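Local coordinates for DUF3863 domain-containing protein (Parabacteroides distasonis, PDB 3LM3) that is of unknown function but is probably a glycoside hydrolase or carbohydrate deacetylase, at residues Ala161-Ser175 and Asp211-Ala225. Numbering follows the deposited sequence.
Sequences AEKENIHVAHAVIWS and DCVNLDGWTMDFICA
The indole of W174 takes the edge of F222 against one face, where F222 CD1 lies 3.5 Å from W174 CH2, an offset edge-to-face pair with planes at 85°. S175 CB lies over the opposite face, near the rim. At the indole's own edge lies CG of selenomethionine M220, while its NE1 bonds outside the pair to S187. Two histidines work through their edges instead. H170, its CG anti to the backbone N (chi1 158°), brings ND1 round to L215 O, 2.9 Å away and in the ring plane. H167 ND1 donates to D211 O at 2.7 Å, and its NE2 to N165 OD1 at 2.7 Å, so both nitrogens are used and the ring is kept from turning. With an alanine at H167, D211 O and N165 OD1 would probably both lose this donor, weakening the link just ahead of strands 168-172 and 213-216. Farther along, N214 ND2 meets A171 O from above its carbonyl plane, and D216 OD1 accepts from W174 N (3.0 Å). V168 pairs with V213 and A169 with N214, A169 bonding to V213 O and L215 N: adjacent parallel strands, consistent with the beta/alpha barrel-like core of the glycoside hydrolase/deacetylase clan.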
ATOM      1  N   ALA A 161       2.923  -0.169 -18.331  1.00  6.83           N
ATOM      2  CA  ALA A 161       2.585   1.097 -18.958  1.00  9.83           C
ATOM      3  C   ALA A 161       2.675   0.990 -20.477  1.00  9.96           C
ATOM      4  O   ALA A 161       1.774   1.421 -21.207  1.00 10.93           O
ATOM      5  CB  ALA A 161       3.531   2.200 -18.466  1.00  9.67           C
ATOM      6  N   GLU A 162       3.786   0.445 -20.966  1.00  7.75           N
ATOM      7  CA  GLU A 162       4.139   0.525 -22.377  1.00  7.04           C
ATOM      8  C   GLU A 162       3.587  -0.630 -23.185  1.00  8.22           C
ATOM      9  O   GLU A 162       3.200  -0.450 -24.355  1.00 11.58           O
ATOM     10  CB  GLU A 162       5.658   0.663 -22.523  1.00 10.29           C
ATOM     11  CG  GLU A 162       6.112   1.983 -21.850  1.00 13.27           C
ATOM     12  CD  GLU A 162       7.616   2.222 -21.696  1.00 25.42           C
ATOM     13  OE1 GLU A 162       8.453   1.403 -22.157  1.00 16.25           O
ATOM     14  OE2 GLU A 162       7.954   3.274 -21.067  1.00 23.19           O
ATOM     15  N   LYS A 163       3.502  -1.815 -22.591  1.00  8.01           N
ATOM     16  CA  LYS A 163       3.023  -2.976 -23.331  0.50  7.28           C
ATOM     17  C   LYS A 163       1.578  -3.367 -23.064  1.00  8.59           C
ATOM     18  O   LYS A 163       0.928  -3.990 -23.927  1.00 12.45           O
ATOM     19  CB  LYS A 163       3.979  -4.145 -23.163  0.50  7.87           C
ATOM     20  CG  LYS A 163       5.311  -3.797 -23.762  0.50  6.90           C
ATOM     21  CD  LYS A 163       6.368  -4.796 -23.535  0.50 12.18           C
ATOM     22  CE  LYS A 163       7.523  -4.582 -24.515  0.50 13.01           C
ATOM     23  NZ  LYS A 163       8.746  -5.345 -24.141  0.50 13.03           N
ATOM     24  N   GLU A 164       1.054  -3.026 -21.886  1.00  8.31           N
ATOM     25  CA  GLU A 164      -0.341  -3.327 -21.540  1.00  7.83           C
ATOM     26  C   GLU A 164      -1.239  -2.105 -21.418  1.00  7.44           C
ATOM     27  O   GLU A 164      -2.444  -2.237 -21.172  1.00  9.27           O
ATOM     28  CB  GLU A 164      -0.408  -4.204 -20.273  1.00  8.62           C
ATOM     29  CG  GLU A 164       0.189  -5.597 -20.469  1.00  9.82           C
ATOM     30  CD  GLU A 164      -0.656  -6.526 -21.351  1.00 13.72           C
ATOM     31  OE1 GLU A 164      -1.705  -6.149 -21.898  1.00 14.09           O
ATOM     32  OE2 GLU A 164      -0.244  -7.689 -21.520  1.00 19.01           O
ATOM     33  N   ASN A 165      -0.670  -0.908 -21.588  1.00  7.37           N
ATOM     34  CA  ASN A 165      -1.419   0.323 -21.447  1.00  8.04           C
ATOM     35  C   ASN A 165      -2.182   0.372 -20.115  1.00  8.98           C
ATOM     36  O   ASN A 165      -3.360   0.791 -20.044  1.00  9.30           O
ATOM     37  CB  ASN A 165      -2.360   0.504 -22.654  1.00  8.27           C
ATOM     38  CG  ASN A 165      -2.903   1.910 -22.779  1.00 16.24           C
ATOM     39  OD1 ASN A 165      -2.269   2.896 -22.380  1.00 15.46           O
ATOM     40  ND2 ASN A 165      -4.089   2.013 -23.373  1.00 17.44           N
ATOM     41  N   ILE A 166      -1.500  -0.064 -19.041  1.00  6.56           N
ATOM     42  CA  ILE A 166      -2.022  -0.002 -17.669  1.00  6.50           C
ATOM     43  C   ILE A 166      -1.073   0.889 -16.911  1.00  8.02           C
ATOM     44  O   ILE A 166       0.128   0.673 -16.949  1.00  8.98           O
ATOM     45  CB  ILE A 166      -2.152  -1.387 -17.040  1.00  7.35           C
ATOM     46  CG1 ILE A 166      -3.328  -2.122 -17.685  1.00  8.21           C
ATOM     47  CG2 ILE A 166      -2.291  -1.260 -15.496  1.00  9.05           C
ATOM     48  CD1 ILE A 166      -3.402  -3.608 -17.311  1.00 10.55           C
ATOM     49  N   HIS A 167      -1.614   1.928 -16.273  1.00  7.00           N
ATOM     50  CA  HIS A 167      -0.811   3.041 -15.785  1.00  6.27           C
ATOM     51  C   HIS A 167      -0.959   3.245 -14.275  1.00  6.41           C
ATOM     52  O   HIS A 167      -0.593   4.298 -13.766  1.00  7.32           O
ATOM     53  CB  HIS A 167      -1.141   4.334 -16.541  1.00  8.09           C
ATOM     54  CG  HIS A 167      -0.884   4.220 -18.007  1.00  6.23           C
ATOM     55  ND1 HIS A 167       0.376   4.345 -18.550  1.00  7.01           N
ATOM     56  CD2 HIS A 167      -1.717   3.941 -19.037  1.00  9.82           C
ATOM     57  CE1 HIS A 167       0.300   4.177 -19.866  1.00  8.33           C
ATOM     58  NE2 HIS A 167      -0.949   3.882 -20.181  1.00  9.39           N
ATOM     59  N   VAL A 168      -1.456   2.217 -13.579  1.00  6.17           N
ATOM     60  CA  VAL A 168      -1.495   2.225 -12.124  1.00  6.50           C
ATOM     61  C   VAL A 168      -1.057   0.845 -11.641  1.00  6.32           C
ATOM     62  O   VAL A 168      -1.453  -0.176 -12.220  1.00  6.86           O
ATOM     63  CB  VAL A 168      -2.911   2.511 -11.605  1.00  6.70           C
ATOM     64  CG1 VAL A 168      -2.946   2.546 -10.035  1.00  8.34           C
ATOM     65  CG2 VAL A 168      -3.427   3.800 -12.214  1.00  6.59           C
ATOM     66  N   ALA A 169      -0.258   0.785 -10.574  1.00  5.84           N
ATOM     67  CA  ALA A 169      -0.026  -0.479  -9.919  1.00  6.98           C
ATOM     68  C   ALA A 169       0.177  -0.269  -8.430  1.00  5.86           C
ATOM     69  O   ALA A 169       0.832   0.691  -8.012  1.00  6.79           O
ATOM     70  CB  ALA A 169       1.187  -1.245 -10.493  1.00  7.30           C
ATOM     71  N   HIS A 170      -0.347  -1.193  -7.620  1.00  7.75           N
ATOM     72  CA  HIS A 170       0.109  -1.306  -6.244  1.00  6.99           C
ATOM     73  C   HIS A 170       1.447  -2.014  -6.316  1.00  6.78           C
ATOM     74  O   HIS A 170       1.506  -3.214  -6.596  1.00  7.75           O
ATOM     75  CB  HIS A 170      -0.892  -2.055  -5.365  1.00  6.51           C
ATOM     76  CG  HIS A 170      -0.295  -2.656  -4.142  1.00  6.19           C
ATOM     77  ND1 HIS A 170       0.471  -1.943  -3.240  1.00  6.57           N
ATOM     78  CD2 HIS A 170      -0.310  -3.934  -3.700  1.00  7.53           C
ATOM     79  CE1 HIS A 170       0.901  -2.781  -2.303  1.00  6.61           C
ATOM     80  NE2 HIS A 170       0.443  -3.992  -2.559  1.00  9.12           N
ATOM     81  N   ALA A 171       2.525  -1.247  -6.126  1.00  6.86           N
ATOM     82  CA  ALA A 171       3.902  -1.733  -6.152  1.00  7.30           C
ATOM     83  C   ALA A 171       4.745  -1.019  -5.083  1.00 11.31           C
ATOM     84  O   ALA A 171       5.964  -0.803  -5.248  1.00 14.20           O
ATOM     85  CB  ALA A 171       4.494  -1.590  -7.575  1.00 10.60           C
ATOM     86  N   VAL A 172       4.097  -0.587  -4.012  1.00 12.09           N
ATOM     87  CA  VAL A 172       4.736   0.049  -2.815  1.00 16.34           C
ATOM     88  C   VAL A 172       4.146  -0.769  -1.668  1.00  9.54           C
ATOM     89  O   VAL A 172       2.978  -0.788  -1.535  1.00  9.35           O
ATOM     90  CB  VAL A 172       4.343   1.591  -2.640  1.00 14.14           C
ATOM     91  CG1 VAL A 172       4.710   2.153  -1.215  1.00 17.88           C
ATOM     92  CG2 VAL A 172       4.861   2.468  -3.746  1.00 20.00           C
ATOM     93  N   ILE A 173       4.953  -1.499  -0.872  1.00 12.94           N
ATOM     94  CA  ILE A 173       4.471  -2.010   0.452  1.00 11.20           C
ATOM     95  C   ILE A 173       5.205  -1.122   1.419  1.00  9.18           C
ATOM     96  O   ILE A 173       6.302  -1.421   1.915  1.00  8.56           O
ATOM     97  CB  ILE A 173       4.635  -3.543   0.766  1.00 13.93           C
ATOM     98  CG1 ILE A 173       3.889  -4.401  -0.275  1.00 16.62           C
ATOM     99  CG2 ILE A 173       3.949  -3.864   2.075  1.00 19.19           C
ATOM    100  CD1 ILE A 173       3.709  -5.923   0.093  1.00 23.96           C
ATOM    101  N   TRP A 174       4.622   0.056   1.641  1.00  7.78           N
ATOM    102  CA  TRP A 174       5.363   1.161   2.224  1.00  7.91           C
ATOM    103  C   TRP A 174       5.959   0.794   3.567  1.00  6.68           C
ATOM    104  O   TRP A 174       5.256   0.310   4.476  1.00  7.89           O
ATOM    105  CB  TRP A 174       4.499   2.433   2.392  1.00  8.47           C
ATOM    106  CG  TRP A 174       5.377   3.562   2.806  1.00  7.42           C
ATOM    107  CD1 TRP A 174       6.253   4.242   2.007  1.00  8.06           C
ATOM    108  CD2 TRP A 174       5.578   4.058   4.129  1.00  6.59           C
ATOM    109  NE1 TRP A 174       6.967   5.147   2.746  1.00  7.89           N
ATOM    110  CE2 TRP A 174       6.576   5.045   4.059  1.00  7.85           C
ATOM    111  CE3 TRP A 174       5.013   3.763   5.379  1.00  7.77           C
ATOM    112  CZ2 TRP A 174       7.020   5.723   5.183  1.00  8.88           C
ATOM    113  CZ3 TRP A 174       5.469   4.451   6.490  1.00  8.15           C
ATOM    114  CH2 TRP A 174       6.451   5.419   6.385  1.00  9.67           C
ATOM    115  N   SER A 175       7.269   1.027   3.706  1.00  8.99           N
ATOM    116  CA  SER A 175       8.053   0.808   4.920  1.00  8.59           C
ATOM    117  C   SER A 175       8.310  -0.628   5.283  1.00  8.64           C
ATOM    118  O   SER A 175       8.921  -0.884   6.294  1.00  9.64           O
ATOM    119  CB  SER A 175       7.516   1.543   6.154  1.00  9.14           C
ATOM    120  OG  SER A 175       6.403   0.917   6.777  1.00  9.48           O
ATOM    121  N   ASP A 211       5.528   5.893 -16.930  1.00  6.89           N
ATOM    122  CA  ASP A 211       4.152   6.403 -16.832  1.00  7.35           C
ATOM    123  C   ASP A 211       3.253   5.360 -16.156  1.00  6.73           C
ATOM    124  O   ASP A 211       2.314   4.838 -16.751  1.00  7.93           O
ATOM    125  CB  ASP A 211       3.649   6.814 -18.219  1.00  7.05           C
ATOM    126  CG  ASP A 211       2.319   7.541 -18.183  1.00 10.40           C
ATOM    127  OD1 ASP A 211       1.867   7.983 -17.120  1.00  8.83           O
ATOM    128  OD2 ASP A 211       1.698   7.657 -19.255  1.00 11.66           O
ATOM    129  N   CYS A 212       3.540   5.080 -14.889  1.00  7.52           N
ATOM    130  CA  CYS A 212       2.736   4.207 -14.094  1.00  7.16           C
ATOM    131  C   CYS A 212       2.752   4.779 -12.687  1.00  9.48           C
ATOM    132  O   CYS A 212       3.813   5.073 -12.136  1.00 10.88           O
ATOM    133  CB  CYS A 212       3.321   2.794 -14.089  1.00  8.31           C
ATOM    134  SG  CYS A 212       2.206   1.554 -13.314  1.00 10.30           S
ATOM    135  N   VAL A 213       1.585   4.953 -12.126  1.00  7.08           N
ATOM    136  CA  VAL A 213       1.452   5.486 -10.774  1.00  7.03           C
ATOM    137  C   VAL A 213       1.666   4.329  -9.806  1.00  8.09           C
ATOM    138  O   VAL A 213       1.003   3.288  -9.874  1.00  8.51           O
ATOM    139  CB  VAL A 213       0.034   6.057 -10.555  1.00  6.78           C
ATOM    140  CG1 VAL A 213      -0.093   6.649  -9.131  1.00  7.44           C
ATOM    141  CG2 VAL A 213      -0.299   7.097 -11.602  1.00  8.03           C
ATOM    142  N   ASN A 214       2.590   4.502  -8.876  1.00  6.48           N
ATOM    143  CA  ASN A 214       2.918   3.467  -7.902  1.00  6.64           C
ATOM    144  C   ASN A 214       2.196   3.760  -6.578  1.00  7.44           C
ATOM    145  O   ASN A 214       2.437   4.788  -5.953  1.00  8.00           O
ATOM    146  CB  ASN A 214       4.440   3.358  -7.689  1.00  7.59           C
ATOM    147  CG  ASN A 214       4.822   2.082  -7.009  1.00  7.92           C
ATOM    148  OD1 ASN A 214       3.952   1.311  -6.632  1.00  9.18           O
ATOM    149  ND2 ASN A 214       6.137   1.814  -6.855  1.00  9.52           N
ATOM    150  N   LEU A 215       1.324   2.848  -6.193  1.00  6.78           N
ATOM    151  CA  LEU A 215       0.458   2.944  -5.029  1.00  7.50           C
ATOM    152  C   LEU A 215       0.817   1.985  -3.914  1.00  6.92           C
ATOM    153  O   LEU A 215       0.963   0.773  -4.100  1.00  7.30           O
ATOM    154  CB  LEU A 215      -1.002   2.640  -5.395  1.00  7.89           C
ATOM    155  CG  LEU A 215      -1.638   3.584  -6.410  1.00  7.51           C
ATOM    156  CD1 LEU A 215      -3.115   3.207  -6.629  1.00  7.85           C
ATOM    157  CD2 LEU A 215      -1.522   5.061  -5.949  1.00  8.45           C
ATOM    158  N   ASP A 216       0.906   2.531  -2.710  1.00  7.64           N
ATOM    159  CA  ASP A 216       0.871   1.767  -1.458  1.00  6.61           C
ATOM    160  C   ASP A 216      -0.365   0.878  -1.351  1.00  7.28           C
ATOM    161  O   ASP A 216      -1.391   1.146  -1.988  1.00  7.53           O
ATOM    162  CB  ASP A 216       0.917   2.747  -0.289  1.00  7.28           C
ATOM    163  CG  ASP A 216       1.312   2.114   1.045  1.00  7.66           C
ATOM    164  OD1 ASP A 216       1.863   0.972   1.097  1.00  8.33           O
ATOM    165  OD2 ASP A 216       1.032   2.779   2.084  1.00  8.54           O
ATOM    166  N   GLY A 217      -0.271  -0.142  -0.510  1.00  6.55           N
ATOM    167  CA  GLY A 217      -1.321  -1.134  -0.299  1.00  6.78           C
ATOM    168  C   GLY A 217      -2.112  -1.017   1.002  1.00  6.03           C
ATOM    169  O   GLY A 217      -3.308  -1.312   1.021  1.00  7.56           O
ATOM    170  N   TRP A 218      -1.424  -0.674   2.106  1.00  7.26           N
ATOM    171  CA  TRP A 218      -2.021  -0.535   3.429  1.00  7.27           C
ATOM    172  C   TRP A 218      -1.527   0.730   4.114  1.00  6.46           C
ATOM    173  O   TRP A 218      -0.344   0.858   4.441  1.00  7.99           O
ATOM    174  CB  TRP A 218      -1.666  -1.706   4.358  1.00  7.58           C
ATOM    175  CG  TRP A 218      -2.040  -3.093   3.973  1.00  8.59           C
ATOM    176  CD1 TRP A 218      -3.097  -3.808   4.459  1.00  9.29           C
ATOM    177  CD2 TRP A 218      -1.343  -3.958   3.083  1.00  9.71           C
ATOM    178  NE1 TRP A 218      -3.098  -5.063   3.920  1.00 10.15           N
ATOM    179  CE2 TRP A 218      -2.018  -5.192   3.090  1.00  9.20           C
ATOM    180  CE3 TRP A 218      -0.203  -3.816   2.297  1.00 10.99           C
ATOM    181  CZ2 TRP A 218      -1.609  -6.268   2.306  1.00 11.36           C
ATOM    182  CZ3 TRP A 218       0.212  -4.898   1.523  1.00 14.40           C
ATOM    183  CH2 TRP A 218      -0.505  -6.104   1.533  1.00 13.92           C
ATOM    184  N   THR A 219      -2.411   1.649   4.418  1.00  7.97           N
ATOM    185  CA  THR A 219      -2.009   2.871   5.109  1.00  7.76           C
ATOM    186  C   THR A 219      -1.489   2.529   6.506  1.00  6.63           C
ATOM    187  O   THR A 219      -2.192   1.903   7.299  1.00  7.77           O
ATOM    188  CB  THR A 219      -3.173   3.846   5.196  1.00  8.06           C
ATOM    189  OG1 THR A 219      -3.628   4.146   3.864  1.00  8.53           O
ATOM    190  CG2 THR A 219      -2.770   5.135   5.942  1.00  7.65           C
HETATM  191  N   MSE A 220      -0.275   2.992   6.785  1.00  6.54           N
HETATM  192  CA  MSE A 220       0.384   2.772   8.069  1.00  6.11           C
HETATM  193  C   MSE A 220       0.144   3.886   9.073  1.00  6.77           C
HETATM  194  O   MSE A 220       0.034   5.060   8.715  1.00  7.17           O
HETATM  195  CB  MSE A 220       1.885   2.654   7.881  1.00  7.30           C
HETATM  196  CG  MSE A 220       2.325   1.437   7.132  1.00  8.66           C
HETATM  197 SE   MSE A 220       1.920  -0.198   8.056  0.75 12.91          SE
HETATM  198  CE  MSE A 220       0.297  -0.624   7.221  1.00 20.81           C
ATOM    199  N   ASP A 221       0.147   3.502  10.348  1.00  7.00           N
ATOM    200  CA  ASP A 221       0.369   4.476  11.414  1.00  6.15           C
ATOM    201  C   ASP A 221       1.868   4.726  11.382  1.00  6.90           C
ATOM    202  O   ASP A 221       2.662   3.834  11.668  1.00  7.34           O
ATOM    203  CB  ASP A 221      -0.094   3.890  12.734  1.00  5.63           C
ATOM    204  CG  ASP A 221       0.073   4.872  13.903  1.00  6.57           C
ATOM    205  OD1 ASP A 221       1.064   5.641  13.881  1.00  7.33           O
ATOM    206  OD2 ASP A 221      -0.797   4.890  14.830  1.00  7.39           O
ATOM    207  N   PHE A 222       2.256   5.953  11.034  1.00  6.29           N
ATOM    208  CA  PHE A 222       3.672   6.257  10.835  1.00  5.92           C
ATOM    209  C   PHE A 222       4.519   5.993  12.075  1.00  7.56           C
ATOM    210  O   PHE A 222       5.681   5.585  11.973  1.00  8.52           O
ATOM    211  CB  PHE A 222       3.868   7.714  10.405  1.00  6.40           C
ATOM    212  CG  PHE A 222       3.404   8.029   9.009  1.00  5.95           C
ATOM    213  CD1 PHE A 222       3.953   7.380   7.923  1.00  6.64           C
ATOM    214  CD2 PHE A 222       2.549   9.093   8.768  1.00  7.62           C
ATOM    215  CE1 PHE A 222       3.585   7.714   6.643  1.00  6.80           C
ATOM    216  CE2 PHE A 222       2.176   9.435   7.472  1.00  7.11           C
ATOM    217  CZ  PHE A 222       2.725   8.771   6.418  1.00  8.13           C
ATOM    218  N   ILE A 223       3.962   6.211  13.257  1.00  6.08           N
ATOM    219  CA  ILE A 223       4.713   5.943  14.490  1.00  7.07           C
ATOM    220  C   ILE A 223       4.993   4.444  14.633  1.00  8.32           C
ATOM    221  O   ILE A 223       6.119   4.039  14.954  1.00  9.06           O
ATOM    222  CB  ILE A 223       3.983   6.537  15.710  1.00  7.51           C
ATOM    223  CG1 ILE A 223       4.099   8.084  15.629  1.00 11.60           C
ATOM    224  CG2 ILE A 223       4.595   6.030  17.012  1.00  7.59           C
ATOM    225  CD1 ILE A 223       3.204   8.842  16.570  1.00 13.26           C
ATOM    226  N   CYS A 224       4.006   3.600  14.369  1.00  6.85           N
ATOM    227  CA  CYS A 224       4.204   2.162  14.456  1.00  6.44           C
ATOM    228  C   CYS A 224       5.205   1.663  13.418  1.00  6.80           C
ATOM    229  O   CYS A 224       6.005   0.756  13.679  1.00  7.61           O
ATOM    230  CB  CYS A 224       2.889   1.426  14.263  1.00  6.91           C
ATOM    231  SG  CYS A 224       1.557   1.926  15.403  1.00  8.29           S
ATOM    232  N   ALA A 225       5.149   2.261  12.228  1.00  7.38           N
ATOM    233  CA  ALA A 225       5.900   1.774  11.068  1.00  7.49           C
ATOM    234  C   ALA A 225       7.369   2.107  11.105  1.00  8.76           C
ATOM    235  O   ALA A 225       8.112   1.641  10.247  1.00  9.60           O
ATOM    236  CB  ALA A 225       5.246   2.311   9.779  1.00  8.79           C
TER
HETATM  237  O   HOH W   1       6.194   4.769 -19.555  1.00 13.88           O